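CRISPR-associated endonuclease Cas1 (Thermotoga maritima, PDB 4XTK) probably acts as a metal-dependent double-stranded DNA endonuclease of the CRISPR adaptive immune system, working as a homodimer that joins with Cas2. Local coordinates at residues V11-S16 against M43-F48; D214-Y219 against R226-N231. All coordinates share one frame; numbering follows the deposited sequence.

Interaction 1: V11-S16 against M43-F48; sequences VYLFSS and MDIKVF
Y12 and K46 are paired across two parallel strands, their side chains alongside each other and pointing the same way: K46 CD sits over one face of the tyrosine ring, displaced toward the rim, 3.7 Å from the ring centroid, a CH-pi contact. With CG anti to the carbonyl carbon (chi1 -63°), K46 stays extended until chi4, where the chain bends and NZ reaches D44 OD2 of its own strand at 3.0 Å, a salt bridge met nearly along the C-O axis of the carboxylate. Beyond the strand end, the F48 ring meets Y12 rim to rim, planes at 10°, with Y12 CD2 3.4 Å from F48 CE1. F14 CE1 stands over one face of F48 in an offset, nearly parallel pair (planes 17° apart) with little overlap, which completes an aromatic cluster of Y12, F14 and F48. The sheet face opposite Y12 and K46 carries V11, L13, I45 and V47, where L13 CD1 approaches I45 CG2 at 4.2 Å. Four backbone hydrogen bonds join the segments in parallel register: V11 N to D44 O, K46 N to V11 O (2.7 Å), L13 N to K46 O and F48 N to L13 O. Farther out, D44 OD1 is bonded to S10 OG, F71 stacks on F48, and I37 touches V11 and L13. Strand 9-13 is outermost, within this chain, in a mixed sheet of the N-terminal beta domain of Cas1, so the contact joins an edge to the interior. Its chemistry is two-sided: the V11, L13, I45, V47 face is aliphatic, while K46 on the Y12 face is tied to D44, which probably helps fix the lysine over the tyrosine.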
ATOM      1  N   VAL E  11     -15.562  -7.371   5.783  1.00 56.26           N
ATOM      2  CA  VAL E  11     -15.691  -8.747   6.243  1.00 56.49           C
ATOM      3  C   VAL E  11     -14.375  -9.259   6.809  1.00 52.63           C
ATOM      4  O   VAL E  11     -13.363  -9.287   6.112  1.00 59.48           O
ATOM      5  CB  VAL E  11     -16.153  -9.688   5.110  1.00 59.11           C
ATOM      6  CG1 VAL E  11     -16.163 -11.137   5.589  1.00 57.79           C
ATOM      7  CG2 VAL E  11     -17.527  -9.286   4.621  1.00 58.04           C
ATOM      8  N   TYR E  12     -14.397  -9.654   8.078  1.00 53.34           N
ATOM      9  CA  TYR E  12     -13.238 -10.266   8.719  1.00 53.07           C
ATOM     10  C   TYR E  12     -13.367 -11.786   8.721  1.00 53.88           C
ATOM     11  O   TYR E  12     -14.248 -12.341   9.380  1.00 51.78           O
ATOM     12  CB  TYR E  12     -13.077  -9.755  10.156  1.00 57.59           C
ATOM     13  CG  TYR E  12     -12.498  -8.364  10.263  1.00 59.08           C
ATOM     14  CD1 TYR E  12     -13.227  -7.252   9.864  1.00 61.11           C
ATOM     15  CD2 TYR E  12     -11.220  -8.161  10.773  1.00 60.44           C
ATOM     16  CE1 TYR E  12     -12.698  -5.978   9.960  1.00 64.43           C
ATOM     17  CE2 TYR E  12     -10.683  -6.888  10.872  1.00 61.80           C
ATOM     18  CZ  TYR E  12     -11.431  -5.801  10.468  1.00 65.94           C
ATOM     19  OH  TYR E  12     -10.906  -4.535  10.562  1.00 70.15           O
ATOM     20  N   LEU E  13     -12.494 -12.457   7.980  1.00 52.61           N
ATOM     21  CA  LEU E  13     -12.468 -13.914   7.990  1.00 50.26           C
ATOM     22  C   LEU E  13     -11.326 -14.446   8.827  1.00 51.96           C
ATOM     23  O   LEU E  13     -10.166 -14.348   8.426  1.00 52.13           O
ATOM     24  CB  LEU E  13     -12.340 -14.464   6.574  1.00 51.58           C
ATOM     25  CG  LEU E  13     -13.541 -14.277   5.663  1.00 53.99           C
ATOM     26  CD1 LEU E  13     -13.260 -14.946   4.339  1.00 64.21           C
ATOM     27  CD2 LEU E  13     -14.776 -14.866   6.321  1.00 55.55           C
ATOM     28  N   PHE E  14     -11.647 -15.011   9.986  1.00 61.24           N
ATOM     29  CA  PHE E  14     -10.621 -15.624  10.818  1.00 54.88           C
ATOM     30  C   PHE E  14     -10.487 -17.116  10.611  1.00 57.30           C
ATOM     31  O   PHE E  14      -9.522 -17.726  11.070  1.00 71.98           O
ATOM     32  CB  PHE E  14     -10.900 -15.318  12.279  1.00 54.53           C
ATOM     33  CG  PHE E  14     -10.773 -13.870  12.600  1.00 65.90           C
ATOM     34  CD1 PHE E  14      -9.527 -13.305  12.826  1.00 68.95           C
ATOM     35  CD2 PHE E  14     -11.884 -13.059  12.626  1.00 69.96           C
ATOM     36  CE1 PHE E  14      -9.400 -11.962  13.103  1.00 67.22           C
ATOM     37  CE2 PHE E  14     -11.761 -11.724  12.896  1.00 68.05           C
ATOM     38  CZ  PHE E  14     -10.519 -11.172  13.140  1.00 66.82           C
ATOM     39  N   SER E  15     -11.440 -17.699   9.895  1.00 58.14           N
ATOM     40  CA  SER E  15     -11.475 -19.150   9.724  1.00 62.82           C
ATOM     41  C   SER E  15     -10.641 -19.602   8.536  1.00 60.34           C
ATOM     42  O   SER E  15     -10.584 -18.930   7.505  1.00 60.57           O
ATOM     43  CB  SER E  15     -12.916 -19.644   9.561  1.00 64.29           C
ATOM     44  OG  SER E  15     -13.669 -19.451  10.746  1.00 62.79           O
ATOM     45  N   SER E  16      -9.968 -20.734   8.697  1.00 60.30           N
ATOM     46  CA  SER E  16      -9.256 -21.342   7.587  1.00 65.87           C
ATOM     47  C   SER E  16     -10.219 -22.139   6.713  1.00 73.26           C
ATOM     48  O   SER E  16     -11.228 -22.654   7.194  1.00 85.44           O
ATOM     49  CB  SER E  16      -8.124 -22.231   8.098  1.00 71.18           C
ATOM     50  OG  SER E  16      -7.158 -21.456   8.786  1.00 75.18           O
ATOM     51  N   MET E  43     -17.594  -3.744   1.131  1.00 57.88           N
ATOM     52  CA  MET E  43     -16.553  -3.015   0.405  1.00 55.57           C
ATOM     53  C   MET E  43     -15.209  -3.736   0.343  1.00 49.14           C
ATOM     54  O   MET E  43     -14.462  -3.542  -0.604  1.00 48.83           O
ATOM     55  CB  MET E  43     -16.366  -1.615   0.978  1.00 59.50           C
ATOM     56  CG  MET E  43     -15.847  -1.546   2.385  1.00 58.52           C
ATOM     57  SD  MET E  43     -15.437   0.169   2.716  1.00 78.29           S
ATOM     58  CE  MET E  43     -14.135   0.430   1.512  1.00 75.41           C
ATOM     59  N   ASP E  44     -14.879  -4.540   1.349  1.00 53.12           N
ATOM     60  CA  ASP E  44     -13.627  -5.292   1.301  1.00 47.16           C
ATOM     61  C   ASP E  44     -13.609  -6.504   2.229  1.00 46.14           C
ATOM     62  O   ASP E  44     -14.419  -6.611   3.149  1.00 48.88           O
ATOM     63  CB  ASP E  44     -12.449  -4.379   1.638  1.00 61.83           C
ATOM     64  CG  ASP E  44     -12.448  -3.949   3.082  1.00 77.16           C
ATOM     65  OD1 ASP E  44     -13.503  -3.490   3.568  1.00 90.37           O
ATOM     66  OD2 ASP E  44     -11.394  -4.081   3.735  1.00 82.18           O
ATOM     67  N   ILE E  45     -12.664  -7.409   1.981  1.00 44.31           N
ATOM     68  CA  ILE E  45     -12.496  -8.602   2.801  1.00 39.36           C
ATOM     69  C   ILE E  45     -11.100  -8.692   3.423  1.00 36.26           C
ATOM     70  O   ILE E  45     -10.092  -8.554   2.733  1.00 43.93           O
ATOM     71  CB  ILE E  45     -12.756  -9.876   1.978  1.00 48.88           C
ATOM     72  CG1 ILE E  45     -14.167  -9.847   1.384  1.00 52.85           C
ATOM     73  CG2 ILE E  45     -12.571 -11.115   2.837  1.00 49.20           C
ATOM     74  CD1 ILE E  45     -14.386 -10.870   0.292  1.00 54.10           C
ATOM     75  N   LYS E  46     -11.048  -8.931   4.730  1.00 36.91           N
ATOM     76  CA  LYS E  46      -9.784  -9.123   5.439  1.00 36.30           C
ATOM     77  C   LYS E  46      -9.610 -10.573   5.914  1.00 42.43           C
ATOM     78  O   LYS E  46     -10.350 -11.049   6.777  1.00 45.19           O
ATOM     79  CB  LYS E  46      -9.694  -8.173   6.634  1.00 35.08           C
ATOM     80  CG  LYS E  46      -9.688  -6.688   6.282  1.00 41.11           C
ATOM     81  CD  LYS E  46      -9.828  -5.861   7.556  1.00 50.10           C
ATOM     82  CE  LYS E  46     -10.034  -4.373   7.300  1.00 48.04           C
ATOM     83  NZ  LYS E  46      -9.413  -3.901   6.032  1.00 51.37           N
ATOM     84  N   VAL E  47      -8.609 -11.254   5.365  1.00 44.83           N
ATOM     85  CA  VAL E  47      -8.380 -12.672   5.628  1.00 51.03           C
ATOM     86  C   VAL E  47      -7.261 -12.925   6.636  1.00 51.56           C
ATOM     87  O   VAL E  47      -6.093 -12.668   6.353  1.00 53.22           O
ATOM     88  CB  VAL E  47      -8.028 -13.414   4.327  1.00 49.25           C
ATOM     89  CG1 VAL E  47      -7.681 -14.867   4.620  1.00 55.71           C
ATOM     90  CG2 VAL E  47      -9.166 -13.315   3.348  1.00 47.72           C
ATOM     91  N   PHE E  48      -7.618 -13.387   7.827  1.00 47.37           N
ATOM     92  CA  PHE E  48      -6.617 -13.779   8.814  1.00 48.88           C
ATOM     93  C   PHE E  48      -6.321 -15.282   8.876  1.00 56.46           C
ATOM     94  O   PHE E  48      -5.354 -15.710   9.515  1.00 51.22           O
ATOM     95  CB  PHE E  48      -7.051 -13.290  10.189  1.00 54.37           C
ATOM     96  CG  PHE E  48      -7.110 -11.801  10.298  1.00 48.75           C
ATOM     97  CD1 PHE E  48      -8.234 -11.111   9.896  1.00 47.78           C
ATOM     98  CD2 PHE E  48      -6.035 -11.092  10.794  1.00 49.33           C
ATOM     99  CE1 PHE E  48      -8.292  -9.748   9.997  1.00 46.48           C
ATOM    100  CE2 PHE E  48      -6.086  -9.723  10.897  1.00 51.16           C
ATOM    101  CZ  PHE E  48      -7.218  -9.050  10.496  1.00 53.73           C
TER
HETATM  102  O   HOH W   1      -6.752 -16.902  12.264  1.00 51.16           O

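Interaction 2: D214-Y219 against R226-N231; sequences DPRIGY and RRFSLN
The N-terminal end of helix 230-252 meets the loop that precedes it, where a type I beta turn runs from D214 to I217. P215 O of this turn accepts two backbone N-H groups at the start of the helix: S229 N at 3.1 Å, nearly straight at 165°, and L230 N, more bent and tilted 33° from the carbonyl plane. Alongside, the pyrrolidine of P215 packs against F228, with P215 CB 3.8 Å from F228 CD1. R216 passes F228 obliquely and brings CG to 3.3 Å from R227 O. The turn is braced internally by an Asx turn, D214 OD1 accepting from R216 N, and by the R216 guanidinium, which grips the carboxylate side-on: NE to OD1 at 3.0 Å and NH2 to OD2 at 2.6 Å, both through syn lone pairs. R216 NH2 also forms a salt bridge with D214 of the second subunit. S229 CB packs on the backbone of G218, 3.4 Å from G218 N, while S229 OG accepts from R226 NH1 and donates to a water that in turn donates to R216 O and R226 O. L230 CB lies 3.4 Å from I217 O, and with CG anti to the backbone N (chi1 -173°) its CD1 reaches the edge of the Y219 ring. S229 lies about 5 Å, side chain to side chain, from H221, which probably binds manganese, so the loop borders the probable metal site. Around it, L205 and I208 of helix 188-208 cover P215, I93 and Q96 of helix 93-101 touch I217, and L312 and L316 of helix 301-316 pack on L230 and Y219 respectively.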
ATOM      1  N   ASP E 214      -2.982   5.806   6.883  1.00 39.71           N
ATOM      2  CA  ASP E 214      -1.616   5.494   6.483  1.00 37.60           C
ATOM      3  C   ASP E 214      -0.657   5.804   7.630  1.00 41.80           C
ATOM      4  O   ASP E 214      -0.646   6.922   8.164  1.00 42.54           O
ATOM      5  CB  ASP E 214      -1.206   6.264   5.231  1.00 43.54           C
ATOM      6  CG  ASP E 214       0.124   5.788   4.668  1.00 56.41           C
ATOM      7  OD1 ASP E 214       1.173   6.109   5.263  1.00 64.63           O
ATOM      8  OD2 ASP E 214       0.122   5.088   3.633  1.00 57.23           O
ATOM      9  N   PRO E 215       0.147   4.805   8.013  1.00 38.08           N
ATOM     10  CA  PRO E 215       1.101   4.836   9.131  1.00 36.84           C
ATOM     11  C   PRO E 215       2.306   5.750   8.898  1.00 36.93           C
ATOM     12  O   PRO E 215       3.006   6.070   9.858  1.00 41.69           O
ATOM     13  CB  PRO E 215       1.548   3.378   9.237  1.00 35.88           C
ATOM     14  CG  PRO E 215       1.434   2.867   7.851  1.00 36.00           C
ATOM     15  CD  PRO E 215       0.228   3.540   7.264  1.00 33.14           C
ATOM     16  N   ARG E 216       2.546   6.157   7.654  1.00 37.68           N
ATOM     17  CA  ARG E 216       3.743   6.940   7.336  1.00 32.21           C
ATOM     18  C   ARG E 216       3.612   8.423   7.655  1.00 31.56           C
ATOM     19  O   ARG E 216       4.600   9.146   7.638  1.00 41.08           O
ATOM     20  CB  ARG E 216       4.117   6.759   5.869  1.00 31.29           C
ATOM     21  CG  ARG E 216       4.663   5.378   5.605  1.00 38.57           C
ATOM     22  CD  ARG E 216       4.724   5.055   4.138  1.00 38.37           C
ATOM     23  NE  ARG E 216       3.405   5.024   3.524  1.00 32.84           N
ATOM     24  CZ  ARG E 216       3.176   4.517   2.319  1.00 38.11           C
ATOM     25  NH1 ARG E 216       4.180   3.990   1.626  1.00 37.43           N
ATOM     26  NH2 ARG E 216       1.953   4.527   1.808  1.00 35.80           N
ATOM     27  N   ILE E 217       2.404   8.875   7.964  1.00 31.12           N
ATOM     28  CA  ILE E 217       2.220  10.258   8.374  1.00 38.96           C
ATOM     29  C   ILE E 217       1.772  10.347   9.824  1.00 36.27           C
ATOM     30  O   ILE E 217       0.675   9.926  10.156  1.00 31.29           O
ATOM     31  CB  ILE E 217       1.193  10.990   7.476  1.00 35.34           C
ATOM     32  CG1 ILE E 217       1.678  11.019   6.027  1.00 36.46           C
ATOM     33  CG2 ILE E 217       0.952  12.393   7.979  1.00 36.14           C
ATOM     34  CD1 ILE E 217       0.701  11.662   5.077  1.00 45.29           C
ATOM     35  N   GLY E 218       2.637  10.887  10.679  1.00 37.29           N
ATOM     36  CA  GLY E 218       2.297  11.174  12.064  1.00 39.23           C
ATOM     37  C   GLY E 218       2.094  12.661  12.345  1.00 46.33           C
ATOM     38  O   GLY E 218       2.181  13.488  11.438  1.00 49.07           O
ATOM     39  N   TYR E 219       1.835  13.002  13.605  1.00 37.71           N
ATOM     40  CA  TYR E 219       1.443  14.359  13.981  1.00 34.07           C
ATOM     41  C   TYR E 219       2.277  14.914  15.129  1.00 40.68           C
ATOM     42  O   TYR E 219       2.921  15.963  14.983  1.00 45.96           O
ATOM     43  CB  TYR E 219      -0.052  14.390  14.299  1.00 34.37           C
ATOM     44  CG  TYR E 219      -0.833  14.049  13.058  1.00 41.85           C
ATOM     45  CD1 TYR E 219      -1.001  14.990  12.047  1.00 37.36           C
ATOM     46  CD2 TYR E 219      -1.331  12.767  12.852  1.00 42.85           C
ATOM     47  CE1 TYR E 219      -1.678  14.680  10.885  1.00 37.69           C
ATOM     48  CE2 TYR E 219      -2.013  12.448  11.695  1.00 44.74           C
ATOM     49  CZ  TYR E 219      -2.184  13.408  10.714  1.00 41.90           C
ATOM     50  OH  TYR E 219      -2.858  13.091   9.564  1.00 43.06           O
ATOM     51  N   ARG E 226      11.902   8.835   8.474  1.00 33.07           N
ATOM     52  CA  ARG E 226      11.569   7.670   9.275  1.00 39.10           C
ATOM     53  C   ARG E 226      10.473   6.847   8.589  1.00 41.57           C
ATOM     54  O   ARG E 226       9.604   7.405   7.912  1.00 41.90           O
ATOM     55  CB  ARG E 226      11.142   8.138  10.667  1.00 35.67           C
ATOM     56  CG  ARG E 226      10.409   7.154  11.509  1.00 32.25           C
ATOM     57  CD  ARG E 226       9.552   7.892  12.520  1.00 31.00           C
ATOM     58  NE  ARG E 226      10.302   8.835  13.338  1.00 40.75           N
ATOM     59  CZ  ARG E 226       9.843  10.023  13.711  1.00 50.43           C
ATOM     60  NH1 ARG E 226       8.638  10.421  13.329  1.00 63.68           N
ATOM     61  NH2 ARG E 226      10.589  10.813  14.466  1.00 43.88           N
ATOM     62  N   ARG E 227      10.520   5.526   8.742  1.00 33.81           N
ATOM     63  CA  ARG E 227       9.574   4.660   8.041  1.00 40.19           C
ATOM     64  C   ARG E 227       8.124   4.854   8.490  1.00 35.57           C
ATOM     65  O   ARG E 227       7.231   4.992   7.650  1.00 39.63           O
ATOM     66  CB  ARG E 227       9.969   3.187   8.197  1.00 48.25           C
ATOM     67  CG  ARG E 227      11.349   2.855   7.636  1.00 59.90           C
ATOM     68  CD  ARG E 227      11.629   1.353   7.633  1.00 67.32           C
ATOM     69  NE  ARG E 227      11.000   0.671   8.764  1.00 84.59           N
ATOM     70  CZ  ARG E 227      11.460   0.690  10.014  1.00 93.09           C
ATOM     71  NH1 ARG E 227      12.558   1.373  10.318  1.00 99.27           N
ATOM     72  NH2 ARG E 227      10.811   0.033  10.966  1.00 89.62           N
ATOM     73  N   PHE E 228       7.890   4.864   9.801  1.00 28.80           N
ATOM     74  CA  PHE E 228       6.528   4.990  10.325  1.00 31.61           C
ATOM     75  C   PHE E 228       6.489   5.948  11.508  1.00 32.51           C
ATOM     76  O   PHE E 228       7.360   5.908  12.368  1.00 39.18           O
ATOM     77  CB  PHE E 228       5.966   3.619  10.740  1.00 27.39           C
ATOM     78  CG  PHE E 228       6.066   2.567   9.664  1.00 33.85           C
ATOM     79  CD1 PHE E 228       5.233   2.610   8.549  1.00 37.06           C
ATOM     80  CD2 PHE E 228       6.990   1.534   9.765  1.00 30.58           C
ATOM     81  CE1 PHE E 228       5.319   1.642   7.549  1.00 30.34           C
ATOM     82  CE2 PHE E 228       7.081   0.567   8.769  1.00 35.86           C
ATOM     83  CZ  PHE E 228       6.242   0.625   7.658  1.00 31.27           C
ATOM     84  N   SER E 229       5.457   6.785  11.547  1.00 30.74           N
ATOM     85  CA  SER E 229       5.318   7.877  12.513  1.00 38.31           C
ATOM     86  C   SER E 229       4.038   7.733  13.329  1.00 42.80           C
ATOM     87  O   SER E 229       4.059   7.804  14.563  1.00 44.44           O
ATOM     88  CB  SER E 229       5.344   9.243  11.813  1.00 43.71           C
ATOM     89  OG  SER E 229       6.649   9.560  11.363  1.00 40.95           O
ATOM     90  N   LEU E 230       2.916   7.647  12.619  1.00 39.05           N
ATOM     91  CA  LEU E 230       1.602   7.525  13.239  1.00 40.63           C
ATOM     92  C   LEU E 230       1.531   6.449  14.336  1.00 34.47           C
ATOM     93  O   LEU E 230       0.868   6.649  15.358  1.00 34.70           O
ATOM     94  CB  LEU E 230       0.546   7.246  12.165  1.00 32.38           C
ATOM     95  CG  LEU E 230      -0.883   7.263  12.703  1.00 29.25           C
ATOM     96  CD1 LEU E 230      -1.175   8.599  13.359  1.00 30.51           C
ATOM     97  CD2 LEU E 230      -1.907   6.935  11.615  1.00 33.14           C
ATOM     98  N   ASN E 231       2.202   5.317  14.139  1.00 34.59           N
ATOM     99  CA  ASN E 231       2.195   4.267  15.161  1.00 35.39           C
ATOM    100  C   ASN E 231       2.896   4.736  16.432  1.00 36.80           C
ATOM    101  O   ASN E 231       2.469   4.410  17.542  1.00 37.79           O
ATOM    102  CB  ASN E 231       2.848   2.987  14.643  1.00 32.31           C
ATOM    103  CG  ASN E 231       4.291   3.190  14.282  1.00 38.66           C
ATOM    104  OD1 ASN E 231       4.661   4.244  13.763  1.00 48.11           O
ATOM    105  ND2 ASN E 231       5.123   2.192  14.556  1.00 30.79           N
TER
HETATM  106  O   HOH W   2       7.195   8.165   9.062  1.00 57.32           O

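How the interactions relate
Interaction 1 and interaction 2 hold different elements, with centres about 25 Å apart and nearest atoms about 12 Å apart, and they follow one another along the chain. The 11-16/43-48 pair is a partly buried strand contact, its centre about 20 Å from the chain centre; its order comes from repeating backbone bonds with side chains sorted onto two faces. The 214-219/226-231 contact lies deeper, about 12 Å from the chain centre and among helices, and relies on one shared carbonyl, a bridging water and few apolar touches. Each has an aspartate paired with a basic residue of its own segment. Interaction 2 also reaches the second subunit and approaches the probable manganese site, whereas interaction 1 lies away from that site.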